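Local coordinates for protein putative oxidoreductase (Klebsiella pneumoniae subsp. pneumoniae MGH 78578, PDB 3E82) that probably acts as an NAD(P)-dependent oxidoreductase of the Gfo/Idh/MocA family, pairing a nucleotide-binding Rossmann domain with a C-terminal alpha/beta domain, at residues V148-S153 / K225-C230; L176-G181 / A328-A333; Q187-F192 / L219-H224; S197-I202 / G340-L345. One frame throughout, in Å; residues are numbered along the deposited sequence.

Contact 1 of 4, residues V148-S153 / K225-C230; sequences VKHFES and KVILHC
Phe151 and Val226 sit side by side in the parallel pair of strands 148-156 and 225-231, the one parallel pairing in the otherwise antiparallel sheet of the C-terminal alpha/beta domain; the short segments run 14° apart. Five backbone bonds use donors and acceptors of both strands in turn. Phe151 N gives to Lys225 O at 3.0 Å, and Phe151 O takes Ile227 N at 2.8 Å; Ser153 repeats the pattern, its N bound to Ile227 O and its O to His229 N. The bond from Lys225 N to Lys149 O differs, since the donor stands 41° out of the carbonyl plane, where Lys149 and His150 both face His244 in a classic beta bulge. On the face bearing His150, Glu152 and Ile227, the imidazole comes near the end of the isoleucine, CE1 of His150 lying 3.6 Å from CD1 of Ile227. Both ring nitrogens are engaged: ND1 bonds Trp214 of the second subunit, and NE2 bonds within its own strand. Glu152 OE2 turns to His154. On the other face Ser153 OG binds Arg240, while its CB meets Leu228 CD2 at 4.0 Å. Lys225 bends away at chi2, and its NZ bonds Asn220 of its own chain and Asn201 of the second subunit. Within strand 148-156, His150 NE2 lies 2.8 Å from Glu152 OE1, on that oxygen's anti lone pair and only 5° out of the imidazole plane.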
loop_
_atom_site.group_PDB
_atom_site.type_symbol
_atom_site.label_atom_id
_atom_site.label_comp_id
_atom_site.label_asym_id
_atom_site.label_seq_id
_atom_site.Cartn_x
_atom_site.Cartn_y
_atom_site.Cartn_z
ATOM N N VAL B 148 -3.208 -13.990 9.636
ATOM C CA VAL B 148 -3.028 -12.674 9.017
ATOM C C VAL B 148 -1.945 -12.734 7.937
ATOM O O VAL B 148 -0.874 -13.305 8.152
ATOM C CB VAL B 148 -2.645 -11.601 10.067
ATOM C CG1 VAL B 148 -2.272 -10.291 9.371
ATOM C CG2 VAL B 148 -3.813 -11.369 11.015
ATOM N N LYS B 149 -2.227 -12.140 6.779
ATOM C CA LYS B 149 -1.286 -12.153 5.668
ATOM C C LYS B 149 -0.911 -10.755 5.180
ATOM O O LYS B 149 0.182 -10.552 4.640
ATOM C CB LYS B 149 -1.865 -12.985 4.506
ATOM C CG LYS B 149 -1.967 -14.482 4.829
ATOM C CD LYS B 149 -0.591 -15.020 5.197
ATOM C CE LYS B 149 -0.660 -16.314 5.997
ATOM N NZ LYS B 149 -1.176 -17.445 5.199
ATOM N N HIS B 150 -1.815 -9.802 5.392
ATOM C CA HIS B 150 -1.619 -8.419 4.964
ATOM C C HIS B 150 -2.242 -7.465 5.991
ATOM O O HIS B 150 -3.466 -7.397 6.138
ATOM C CB HIS B 150 -2.259 -8.226 3.574
ATOM C CG HIS B 150 -2.184 -6.824 3.043
ATOM N ND1 HIS B 150 -1.643 -6.526 1.810
ATOM C CD2 HIS B 150 -2.616 -5.647 3.556
ATOM C CE1 HIS B 150 -1.745 -5.228 1.586
ATOM N NE2 HIS B 150 -2.332 -4.670 2.631
ATOM N N PHE B 151 -1.380 -6.738 6.699
ATOM C CA PHE B 151 -1.787 -5.779 7.727
ATOM C C PHE B 151 -1.409 -4.384 7.231
ATOM O O PHE B 151 -0.231 -4.094 6.994
ATOM C CB PHE B 151 -1.056 -6.097 9.035
ATOM C CG PHE B 151 -1.397 -5.172 10.181
ATOM C CD1 PHE B 151 -2.428 -5.484 11.067
ATOM C CD2 PHE B 151 -0.650 -4.023 10.409
ATOM C CE1 PHE B 151 -2.698 -4.668 12.160
ATOM C CE2 PHE B 151 -0.914 -3.201 11.501
ATOM C CZ PHE B 151 -1.934 -3.524 12.376
ATOM N N GLU B 152 -2.409 -3.524 7.061
ATOM C CA GLU B 152 -2.172 -2.176 6.561
ATOM C C GLU B 152 -2.705 -1.122 7.530
ATOM O O GLU B 152 -3.877 -1.157 7.927
ATOM C CB GLU B 152 -2.830 -2.016 5.187
ATOM C CG GLU B 152 -2.394 -0.776 4.447
ATOM C CD GLU B 152 -2.790 -0.805 2.992
ATOM O OE1 GLU B 152 -2.984 -1.916 2.449
ATOM O OE2 GLU B 152 -2.886 0.287 2.392
ATOM N N SER B 153 -1.831 -0.182 7.888
ATOM C CA SER B 153 -2.148 0.889 8.830
ATOM C C SER B 153 -1.824 2.244 8.212
ATOM O O SER B 153 -0.714 2.459 7.705
ATOM C CB SER B 153 -1.342 0.682 10.122
ATOM O OG SER B 153 -1.585 1.705 11.064
ATOM N N LYS B 225 2.906 -9.647 5.385
ATOM C CA LYS B 225 3.384 -8.302 5.093
ATOM C C LYS B 225 2.674 -7.232 5.908
ATOM O O LYS B 225 1.483 -7.342 6.216
ATOM C CB LYS B 225 3.185 -7.993 3.600
ATOM C CG LYS B 225 3.857 -8.976 2.641
ATOM C CD LYS B 225 5.383 -8.877 2.712
ATOM C CE LYS B 225 6.044 -9.834 1.715
ATOM N NZ LYS B 225 7.528 -9.763 1.728
ATOM N N VAL B 226 3.424 -6.189 6.245
ATOM C CA VAL B 226 2.894 -5.063 6.995
ATOM C C VAL B 226 3.187 -3.799 6.197
ATOM O O VAL B 226 4.329 -3.542 5.804
ATOM C CB VAL B 226 3.546 -4.956 8.395
ATOM C CG1 VAL B 226 3.293 -3.564 8.993
ATOM C CG2 VAL B 226 2.961 -6.034 9.319
ATOM N N ILE B 227 2.141 -3.027 5.936
ATOM C CA ILE B 227 2.276 -1.786 5.195
ATOM C C ILE B 227 1.842 -0.618 6.074
ATOM O O ILE B 227 0.719 -0.599 6.588
ATOM C CB ILE B 227 1.410 -1.795 3.917
ATOM C CG1 ILE B 227 1.940 -2.843 2.936
ATOM C CG2 ILE B 227 1.431 -0.419 3.267
ATOM C CD1 ILE B 227 1.107 -2.957 1.660
ATOM N N LEU B 228 2.746 0.341 6.253
ATOM C CA LEU B 228 2.477 1.528 7.058
ATOM C C LEU B 228 2.513 2.684 6.075
ATOM O O LEU B 228 3.491 2.846 5.343
ATOM C CB LEU B 228 3.560 1.692 8.127
ATOM C CG LEU B 228 3.835 0.472 9.016
ATOM C CD1 LEU B 228 4.874 0.851 10.076
ATOM C CD2 LEU B 228 2.546 -0.008 9.690
ATOM N N HIS B 229 1.451 3.483 6.049
ATOM C CA HIS B 229 1.369 4.581 5.088
ATOM C C HIS B 229 0.933 5.912 5.699
ATOM O O HIS B 229 -0.068 5.981 6.408
ATOM C CB HIS B 229 0.400 4.195 3.961
ATOM C CG HIS B 229 0.377 5.161 2.817
ATOM N ND1 HIS B 229 1.252 5.076 1.754
ATOM C CD2 HIS B 229 -0.377 6.265 2.596
ATOM C CE1 HIS B 229 1.040 6.087 0.929
ATOM N NE2 HIS B 229 0.057 6.824 1.418
ATOM N N CYS B 230 1.698 6.957 5.394
ATOM C CA CYS B 230 1.434 8.317 5.869
ATOM C C CYS B 230 1.355 9.274 4.679
ATOM O O CYS B 230 2.164 9.186 3.759
ATOM C CB CYS B 230 2.573 8.794 6.781
ATOM S SG CYS B 230 2.813 7.837 8.266
#

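Contact 2 of 4, residues L176-G181 / A328-A333; sequences LWFDLG and AVLEAA
Leu330 pushes its forked end between two aromatic side chains of helix 176-192. CD2 stands over the centre of the Phe178 ring, 3.8 Å from the centroid and 3° off the normal, while CD1 lies over a face of the Trp177 indole, 3.8 Å from the centroid of its five-membered ring: two CH-pi contacts from one side chain. The indole is also gripped at its edge. Trp177 NE1 donates to Leu330 O at 3.0 Å with a nearly straight N-H...O angle of 164°, and the donor lies in the carbonyl plane on a lone pair. Beside this bond, Ala333 CB approaches Trp177 NE1 to 3.5 Å. With CG anti to the backbone N (chi1 -177°), the tryptophan spans the gap between helices whose segments run nearly antiparallel, with axes 10.7 Å apart. Gly181, one turn on, leaves room for Leu330 CD1, 4.3 Å from its carbonyl C. Farther out, Ala215 and Val217 of strand 214-220 pack on the indole, Pro182 and Ile185 on the flanks of Leu330, and Asn212 bonds Trp177 N. The indole N-H, buried in a largely apolar interface, is thus paired with a carbonyl, and the bond helps fix the rotation of the indole while its face serves the leucine.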
loop_
_atom_site.group_PDB
_atom_site.type_symbol
_atom_site.label_atom_id
_atom_site.label_comp_id
_atom_site.label_asym_id
_atom_site.label_seq_id
_atom_site.Cartn_x
_atom_site.Cartn_y
_atom_site.Cartn_z
ATOM N N LEU B 176 6.900 13.943 8.111
ATOM C CA LEU B 176 5.756 13.090 8.394
ATOM C C LEU B 176 6.157 11.739 8.990
ATOM O O LEU B 176 5.610 11.323 10.013
ATOM C CB LEU B 176 4.948 12.877 7.110
ATOM C CG LEU B 176 3.582 12.205 7.212
ATOM C CD1 LEU B 176 2.634 13.104 7.987
ATOM C CD2 LEU B 176 3.034 11.962 5.812
ATOM N N TRP B 177 7.112 11.063 8.354
ATOM C CA TRP B 177 7.557 9.750 8.823
ATOM C C TRP B 177 7.976 9.775 10.287
ATOM O O TRP B 177 7.484 8.988 11.086
ATOM C CB TRP B 177 8.718 9.234 7.959
ATOM C CG TRP B 177 9.204 7.848 8.328
ATOM C CD1 TRP B 177 10.503 7.465 8.552
ATOM C CD2 TRP B 177 8.404 6.668 8.519
ATOM N NE1 TRP B 177 10.557 6.129 8.871
ATOM C CE2 TRP B 177 9.285 5.616 8.860
ATOM C CE3 TRP B 177 7.031 6.399 8.437
ATOM C CZ2 TRP B 177 8.838 4.315 9.118
ATOM C CZ3 TRP B 177 6.586 5.099 8.696
ATOM C CH2 TRP B 177 7.490 4.077 9.032
ATOM N N PHE B 178 8.876 10.687 10.636
ATOM C CA PHE B 178 9.353 10.796 12.009
ATOM C C PHE B 178 8.284 11.154 13.027
ATOM O O PHE B 178 8.359 10.727 14.180
ATOM C CB PHE B 178 10.493 11.812 12.099
ATOM C CG PHE B 178 11.848 11.180 12.183
ATOM C CD1 PHE B 178 12.355 10.443 11.115
ATOM C CD2 PHE B 178 12.613 11.303 13.338
ATOM C CE1 PHE B 178 13.607 9.836 11.198
ATOM C CE2 PHE B 178 13.861 10.702 13.434
ATOM C CZ PHE B 178 14.361 9.966 12.362
ATOM N N ASP B 179 7.291 11.936 12.618
ATOM C CA ASP B 179 6.236 12.326 13.545
ATOM C C ASP B 179 5.145 11.283 13.731
ATOM O O ASP B 179 4.788 10.946 14.861
ATOM C CB ASP B 179 5.573 13.639 13.109
ATOM C CG ASP B 179 6.539 14.810 13.105
ATOM O OD1 ASP B 179 7.379 14.903 14.024
ATOM O OD2 ASP B 179 6.444 15.647 12.183
ATOM N N LEU B 180 4.615 10.768 12.630
ATOM C CA LEU B 180 3.529 9.803 12.718
ATOM C C LEU B 180 3.923 8.346 12.539
ATOM O O LEU B 180 3.182 7.452 12.940
ATOM C CB LEU B 180 2.445 10.205 11.725
ATOM C CG LEU B 180 2.017 11.635 12.069
ATOM C CD1 LEU B 180 1.718 12.401 10.811
ATOM C CD2 LEU B 180 0.824 11.603 13.009
ATOM N N GLY B 181 5.083 8.105 11.937
ATOM C CA GLY B 181 5.551 6.741 11.765
ATOM C C GLY B 181 5.649 5.975 13.084
ATOM O O GLY B 181 5.259 4.815 13.142
ATOM N N ALA B 328 14.685 1.804 15.611
ATOM C CA ALA B 328 15.426 0.987 14.656
ATOM C C ALA B 328 14.672 0.872 13.333
ATOM O O ALA B 328 15.255 1.028 12.256
ATOM C CB ALA B 328 15.675 -0.389 15.237
ATOM N N VAL B 329 13.373 0.610 13.420
ATOM C CA VAL B 329 12.537 0.486 12.223
ATOM C C VAL B 329 12.441 1.841 11.528
ATOM O O VAL B 329 12.554 1.947 10.306
ATOM C CB VAL B 329 11.109 0.011 12.596
ATOM C CG1 VAL B 329 10.211 0.023 11.362
ATOM C CG2 VAL B 329 11.178 -1.390 13.213
ATOM N N LEU B 330 12.230 2.876 12.327
ATOM C CA LEU B 330 12.116 4.227 11.813
ATOM C C LEU B 330 13.342 4.571 10.962
ATOM O O LEU B 330 13.211 5.017 9.823
ATOM C CB LEU B 330 11.991 5.208 12.985
ATOM C CG LEU B 330 11.325 6.546 12.678
ATOM C CD1 LEU B 330 9.836 6.317 12.439
ATOM C CD2 LEU B 330 11.543 7.516 13.857
ATOM N N GLU B 331 14.530 4.349 11.512
ATOM C CA GLU B 331 15.767 4.645 10.800
ATOM C C GLU B 331 16.009 3.709 9.624
ATOM O O GLU B 331 16.481 4.137 8.577
ATOM C CB GLU B 331 16.948 4.594 11.772
ATOM C CG GLU B 331 16.760 5.553 12.951
ATOM C CD GLU B 331 17.995 5.686 13.815
ATOM O OE1 GLU B 331 18.941 4.891 13.628
ATOM O OE2 GLU B 331 18.005 6.586 14.686
ATOM N N ALA B 332 15.690 2.431 9.798
ATOM C CA ALA B 332 15.869 1.468 8.721
ATOM C C ALA B 332 15.049 1.898 7.496
ATOM O O ALA B 332 15.517 1.785 6.362
ATOM C CB ALA B 332 15.442 0.079 9.180
ATOM N N ALA B 333 13.838 2.399 7.725
ATOM C CA ALA B 333 12.980 2.839 6.620
ATOM C C ALA B 333 13.629 3.998 5.874
ATOM O O ALA B 333 13.555 4.076 4.646
ATOM C CB ALA B 333 11.603 3.268 7.141
#

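Contact 3 of 4, residues Q187-F192 / L219-H224; sequences QALQLF and LNYPAH
Ala188 begins the approach of helix 176-192 to the end of strand 214-220, its CB 4.4 Å from Leu219 CD2 in a loose apolar contact. At Leu189 the touch passes to the tyrosine: CD2 lies 3.9 Å from Tyr221 OH, the two side chains crossing at about a right angle. That hydroxyl is bonded to Gly193 O, just beyond the helix, which ties the tyrosine to the helix end. Leu191 then lays its CB over the centre of one face of the Phe192 ring. Phe192 carries most of the contact. Its CB lies 3.7 Å from Tyr221 CE1. With CG anti to the carbonyl carbon (chi1 -46°), the ring turns its edge to the tyrosine face, centroids 5.8 Å apart and planes at 62°, and a face to His224. That face, opposite Leu191, receives the imidazole edge-on: NE2 is 3.5 Å from Phe192 CG, and the planes meet at 58°. The result is an aromatic cluster of two edge-to-face pairs; the chain from Tyr221 to His224 folds back, Tyr221 N bonding His224 O at 3.1 Å, and brings both rings to it. Phe151 of strand 148-156 adds a further edge-to-face ring. The helix lies against the sheet here, with Val226 of strand 225-231 under Phe192, while helix 131-142 packs on Leu191 and helix 320-339 covers Leu189 and Leu219.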
loop_
_atom_site.group_PDB
_atom_site.type_symbol
_atom_site.label_atom_id
_atom_site.label_comp_id
_atom_site.label_asym_id
_atom_site.label_seq_id
_atom_site.Cartn_x
_atom_site.Cartn_y
_atom_site.Cartn_z
ATOM N N GLN B 187 2.522 -0.128 17.102
ATOM C CA GLN B 187 1.362 -1.021 17.071
ATOM C C GLN B 187 1.697 -2.309 16.318
ATOM O O GLN B 187 1.335 -3.404 16.752
ATOM C CB GLN B 187 0.156 -0.322 16.415
ATOM C CG GLN B 187 -0.500 0.734 17.300
ATOM C CD GLN B 187 -1.474 1.653 16.552
ATOM O OE1 GLN B 187 -1.496 1.695 15.318
ATOM N NE2 GLN B 187 -2.269 2.412 17.308
ATOM N N ALA B 188 2.396 -2.178 15.196
ATOM C CA ALA B 188 2.776 -3.342 14.404
ATOM C C ALA B 188 3.703 -4.282 15.181
ATOM O O ALA B 188 3.508 -5.500 15.177
ATOM C CB ALA B 188 3.451 -2.896 13.103
ATOM N N LEU B 189 4.711 -3.724 15.845
ATOM C CA LEU B 189 5.652 -4.540 16.604
ATOM C C LEU B 189 4.943 -5.253 17.753
ATOM O O LEU B 189 5.211 -6.418 18.034
ATOM C CB LEU B 189 6.795 -3.666 17.144
ATOM C CG LEU B 189 7.619 -2.932 16.082
ATOM C CD1 LEU B 189 8.733 -2.117 16.738
ATOM C CD2 LEU B 189 8.193 -3.947 15.109
ATOM N N GLN B 190 4.032 -4.546 18.414
ATOM C CA GLN B 190 3.277 -5.128 19.520
ATOM C C GLN B 190 2.479 -6.340 19.026
ATOM O O GLN B 190 2.390 -7.364 19.706
ATOM C CB GLN B 190 2.326 -4.087 20.119
ATOM C CG GLN B 190 2.985 -3.077 21.057
ATOM C CD GLN B 190 3.402 -3.694 22.392
ATOM O OE1 GLN B 190 4.564 -4.055 22.595
ATOM N NE2 GLN B 190 2.443 -3.830 23.298
ATOM N N LEU B 191 1.900 -6.214 17.836
ATOM C CA LEU B 191 1.111 -7.298 17.257
ATOM C C LEU B 191 1.938 -8.448 16.702
ATOM O O LEU B 191 1.615 -9.613 16.924
ATOM C CB LEU B 191 0.228 -6.769 16.108
ATOM C CG LEU B 191 -0.993 -5.917 16.468
ATOM C CD1 LEU B 191 -1.688 -5.440 15.204
ATOM C CD2 LEU B 191 -1.942 -6.741 17.324
ATOM N N PHE B 192 3.016 -8.126 15.997
ATOM C CA PHE B 192 3.801 -9.157 15.333
ATOM C C PHE B 192 5.259 -9.363 15.715
ATOM O O PHE B 192 5.907 -10.260 15.169
ATOM C CB PHE B 192 3.743 -8.889 13.826
ATOM C CG PHE B 192 2.361 -8.590 13.318
ATOM C CD1 PHE B 192 1.378 -9.581 13.313
ATOM C CD2 PHE B 192 2.038 -7.317 12.840
ATOM C CE1 PHE B 192 0.092 -9.311 12.839
ATOM C CE2 PHE B 192 0.753 -7.036 12.366
ATOM C CZ PHE B 192 -0.221 -8.032 12.364
ATOM N N LEU B 219 7.042 -3.585 6.131
ATOM C CA LEU B 219 7.769 -4.421 7.074
ATOM C C LEU B 219 7.582 -5.876 6.632
ATOM O O LEU B 219 6.457 -6.381 6.612
ATOM C CB LEU B 219 7.227 -4.220 8.495
ATOM C CG LEU B 219 7.870 -3.092 9.322
ATOM C CD1 LEU B 219 7.865 -1.791 8.560
ATOM C CD2 LEU B 219 7.128 -2.950 10.638
ATOM N N ASN B 220 8.681 -6.541 6.271
ATOM C CA ASN B 220 8.622 -7.936 5.820
ATOM C C ASN B 220 8.792 -8.956 6.947
ATOM O O ASN B 220 9.795 -8.942 7.674
ATOM C CB ASN B 220 9.691 -8.215 4.749
ATOM C CG ASN B 220 9.520 -7.356 3.504
ATOM O OD1 ASN B 220 8.473 -7.384 2.840
ATOM N ND2 ASN B 220 10.555 -6.586 3.177
ATOM N N TYR B 221 7.798 -9.829 7.089
ATOM C CA TYR B 221 7.818 -10.903 8.082
ATOM C C TYR B 221 7.898 -12.210 7.285
ATOM O O TYR B 221 7.586 -12.237 6.099
ATOM C CB TYR B 221 6.544 -10.872 8.936
ATOM C CG TYR B 221 6.515 -9.741 9.937
ATOM C CD1 TYR B 221 7.006 -9.918 11.239
ATOM C CD2 TYR B 221 6.032 -8.482 9.580
ATOM C CE1 TYR B 221 7.014 -8.862 12.164
ATOM C CE2 TYR B 221 6.036 -7.417 10.494
ATOM C CZ TYR B 221 6.530 -7.619 11.784
ATOM O OH TYR B 221 6.528 -6.582 12.688
ATOM N N PRO B 222 8.312 -13.314 7.928
ATOM C CA PRO B 222 8.417 -14.587 7.205
ATOM C C PRO B 222 7.152 -15.050 6.489
ATOM O O PRO B 222 7.227 -15.566 5.376
ATOM C CB PRO B 222 8.849 -15.570 8.294
ATOM C CG PRO B 222 9.642 -14.700 9.231
ATOM C CD PRO B 222 8.758 -13.469 9.323
ATOM N N ALA B 223 5.995 -14.864 7.114
ATOM C CA ALA B 223 4.755 -15.324 6.504
ATOM C C ALA B 223 3.686 -14.262 6.267
ATOM O O ALA B 223 2.526 -14.597 6.045
ATOM C CB ALA B 223 4.163 -16.483 7.332
ATOM N N HIS B 224 4.052 -12.989 6.343
ATOM C CA HIS B 224 3.071 -11.950 6.070
ATOM C C HIS B 224 3.711 -10.593 5.857
ATOM O O HIS B 224 4.908 -10.407 6.112
ATOM C CB HIS B 224 2.001 -11.890 7.169
ATOM C CG HIS B 224 2.434 -11.191 8.422
ATOM N ND1 HIS B 224 3.243 -11.783 9.367
ATOM C CD2 HIS B 224 2.126 -9.965 8.905
ATOM C CE1 HIS B 224 3.411 -10.954 10.381
ATOM N NE2 HIS B 224 2.744 -9.842 10.126
#

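Contact 4 of 4, residues S197-I202 / G340-L345; sequences SVQGNI and GMVQTL
Val342 overlaps Ser197, its CG1 only 3.4 Å from Ser197 CB, a close carbon-carbon approach, shorter than two such atoms normally keep. The other methyl, CG2, turns along the strand and meets Gln199 CG at 4.1 Å, the side chains crossing at about a right angle, so Val342 touches residues on both sides of Val198 along strand 197-203. Val198 itself is held by its backbone. Its N donates to Gln343 O at 2.6 Å, and its O accepts Gln343 N at 2.8 Å; N-H...O angles of 160° and 164° show both bonds to be fairly straight. Farther along the loop, Leu345 closes on Val198, its CD2 lying 3.6 Å from CG2 of Val198. Here chi1 of Leu345 (-49°) sets CG beside the backbone N and brings the end of the side chain nearer the strand. Polar ends are occupied as well: Gln343 bends at chi2 so that NE2 reaches Met341 O, a selenomethionine carbonyl, at 2.9 Å, while OE1 accepts from Arg335. Ser197 OG bonds Asn220 of the adjacent strand 214-220. Beyond the touching residues, Asn201 bonds Asn220 of the second subunit, and Gln199 packs on Gln199 of that subunit. The loop leaves helix 320-339 at Gly340, whose positive phi suits glycine. Two reciprocal bonds between Val198 and Gln343 define an isolated antiparallel bridge, a hydrogen-bonded pair that fastens the loop to a strand that is outermost, within this chain, in the mixed sheet of the C-terminal domain.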
loop_
_atom_site.group_PDB
_atom_site.type_symbol
_atom_site.label_atom_id
_atom_site.label_comp_id
_atom_site.label_asym_id
_atom_site.label_seq_id
_atom_site.Cartn_x
_atom_site.Cartn_y
_atom_site.Cartn_z
ATOM N N SER B 197 12.872 -7.616 7.665
ATOM C CA SER B 197 13.496 -6.538 6.899
ATOM C C SER B 197 12.526 -5.377 6.730
ATOM O O SER B 197 11.319 -5.532 6.901
ATOM C CB SER B 197 13.954 -7.041 5.533
ATOM O OG SER B 197 12.853 -7.315 4.689
ATOM N N VAL B 198 13.061 -4.210 6.403
ATOM C CA VAL B 198 12.252 -3.009 6.242
ATOM C C VAL B 198 12.549 -2.354 4.906
ATOM O O VAL B 198 13.709 -2.192 4.522
ATOM C CB VAL B 198 12.544 -1.988 7.379
ATOM C CG1 VAL B 198 11.761 -0.716 7.156
ATOM C CG2 VAL B 198 12.189 -2.591 8.728
ATOM N N GLN B 199 11.498 -1.982 4.191
ATOM C CA GLN B 199 11.663 -1.333 2.905
ATOM C C GLN B 199 10.925 -0.001 2.990
ATOM O O GLN B 199 9.806 0.068 3.494
ATOM C CB GLN B 199 11.094 -2.229 1.797
ATOM C CG GLN B 199 11.425 -1.800 0.384
ATOM C CD GLN B 199 10.486 -0.728 -0.125
ATOM O OE1 GLN B 199 9.273 -0.822 0.075
ATOM N NE2 GLN B 199 11.033 0.291 -0.802
ATOM N N GLY B 200 11.557 1.063 2.515
ATOM C CA GLY B 200 10.912 2.356 2.595
ATOM C C GLY B 200 10.960 3.226 1.354
ATOM O O GLY B 200 11.904 3.175 0.572
ATOM N N ASN B 201 9.925 4.040 1.198
ATOM C CA ASN B 201 9.813 4.968 0.079
ATOM C C ASN B 201 9.223 6.228 0.707
ATOM O O ASN B 201 8.042 6.250 1.080
ATOM C CB ASN B 201 8.870 4.402 -0.980
ATOM C CG ASN B 201 8.997 5.112 -2.314
ATOM O OD1 ASN B 201 9.212 6.330 -2.374
ATOM N ND2 ASN B 201 8.857 4.357 -3.393
ATOM N N ILE B 202 10.056 7.259 0.848
ATOM C CA ILE B 202 9.645 8.521 1.472
ATOM C C ILE B 202 9.808 9.687 0.489
ATOM O O ILE B 202 10.829 9.805 -0.188
ATOM C CB ILE B 202 10.491 8.782 2.762
ATOM C CG1 ILE B 202 10.344 7.597 3.720
ATOM C CG2 ILE B 202 10.019 10.049 3.470
ATOM C CD1 ILE B 202 11.209 7.697 4.962
ATOM N N GLY B 340 17.632 2.838 -1.529
ATOM C CA GLY B 340 16.833 2.078 -2.474
ATOM C C GLY B 340 17.040 0.604 -2.171
ATOM O O GLY B 340 16.632 -0.274 -2.932
HETATM N N MSE B 341 17.659 0.337 -1.026
HETATM C CA MSE B 341 17.972 -1.023 -0.596
HETATM C C MSE B 341 17.185 -1.487 0.643
HETATM O O MSE B 341 17.063 -0.745 1.619
HETATM C CB MSE B 341 19.478 -1.095 -0.317
HETATM C CG MSE B 341 20.019 -2.448 0.073
HETATM SE SE MSE B 341 19.794 -3.739 -1.337
HETATM C CE MSE B 341 18.374 -4.741 -0.511
ATOM N N VAL B 342 16.653 -2.712 0.594
ATOM C CA VAL B 342 15.919 -3.280 1.725
ATOM C C VAL B 342 16.876 -3.274 2.915
ATOM O O VAL B 342 18.079 -3.501 2.754
ATOM C CB VAL B 342 15.450 -4.731 1.423
ATOM C CG1 VAL B 342 14.939 -5.393 2.682
ATOM C CG2 VAL B 342 14.320 -4.704 0.377
ATOM N N GLN B 343 16.349 -3.016 4.108
ATOM C CA GLN B 343 17.197 -2.926 5.295
ATOM C C GLN B 343 16.809 -3.857 6.438
ATOM O O GLN B 343 15.655 -4.264 6.561
ATOM C CB GLN B 343 17.179 -1.481 5.818
ATOM C CG GLN B 343 17.562 -0.398 4.813
ATOM C CD GLN B 343 19.053 -0.381 4.502
ATOM O OE1 GLN B 343 19.883 -0.586 5.388
ATOM N NE2 GLN B 343 19.398 -0.124 3.246
ATOM N N THR B 344 17.781 -4.191 7.284
ATOM C CA THR B 344 17.527 -5.031 8.454
ATOM C C THR B 344 17.639 -4.086 9.653
ATOM O O THR B 344 18.079 -2.954 9.489
ATOM C CB THR B 344 18.546 -6.201 8.552
ATOM O OG1 THR B 344 19.881 -5.710 8.379
ATOM C CG2 THR B 344 18.257 -7.241 7.476
ATOM N N LEU B 345 17.231 -4.514 10.843
ATOM C CA LEU B 345 17.290 -3.623 12.010
ATOM C C LEU B 345 18.619 -3.673 12.761
ATOM O O LEU B 345 19.212 -4.740 12.929
ATOM C CB LEU B 345 16.154 -3.944 12.987
ATOM C CG LEU B 345 14.738 -4.078 12.416
ATOM C CD1 LEU B 345 13.755 -4.247 13.562
ATOM C CD2 LEU B 345 14.380 -2.846 11.592
#

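How the contacts relate
All four contacts belong to the C-terminal alpha/beta domain. Contacts 1, 3 and 4 share its mixed sheet: Leu219 N of contact 3 probably bonds Val226 O of contact 1 at 2.7 Å, and Asn220 ND2 lies 2.8 Å from Ser197 OG of contact 4. Contact 2 packs helices on the sheet, touching contact 1 where Leu176 CD2 comes 3.3 Å from Cys230 CB and contact 4 where Trp177 CD1 lies 3.7 Å from Ile202 CD1. Contacts 1 and 3 have centres 8 Å apart; contacts 1 and 4, 15 Å apart, do not touch. Contacts 1, 3 and 4 also meet the second subunit, whereas no other chain touches contact 2.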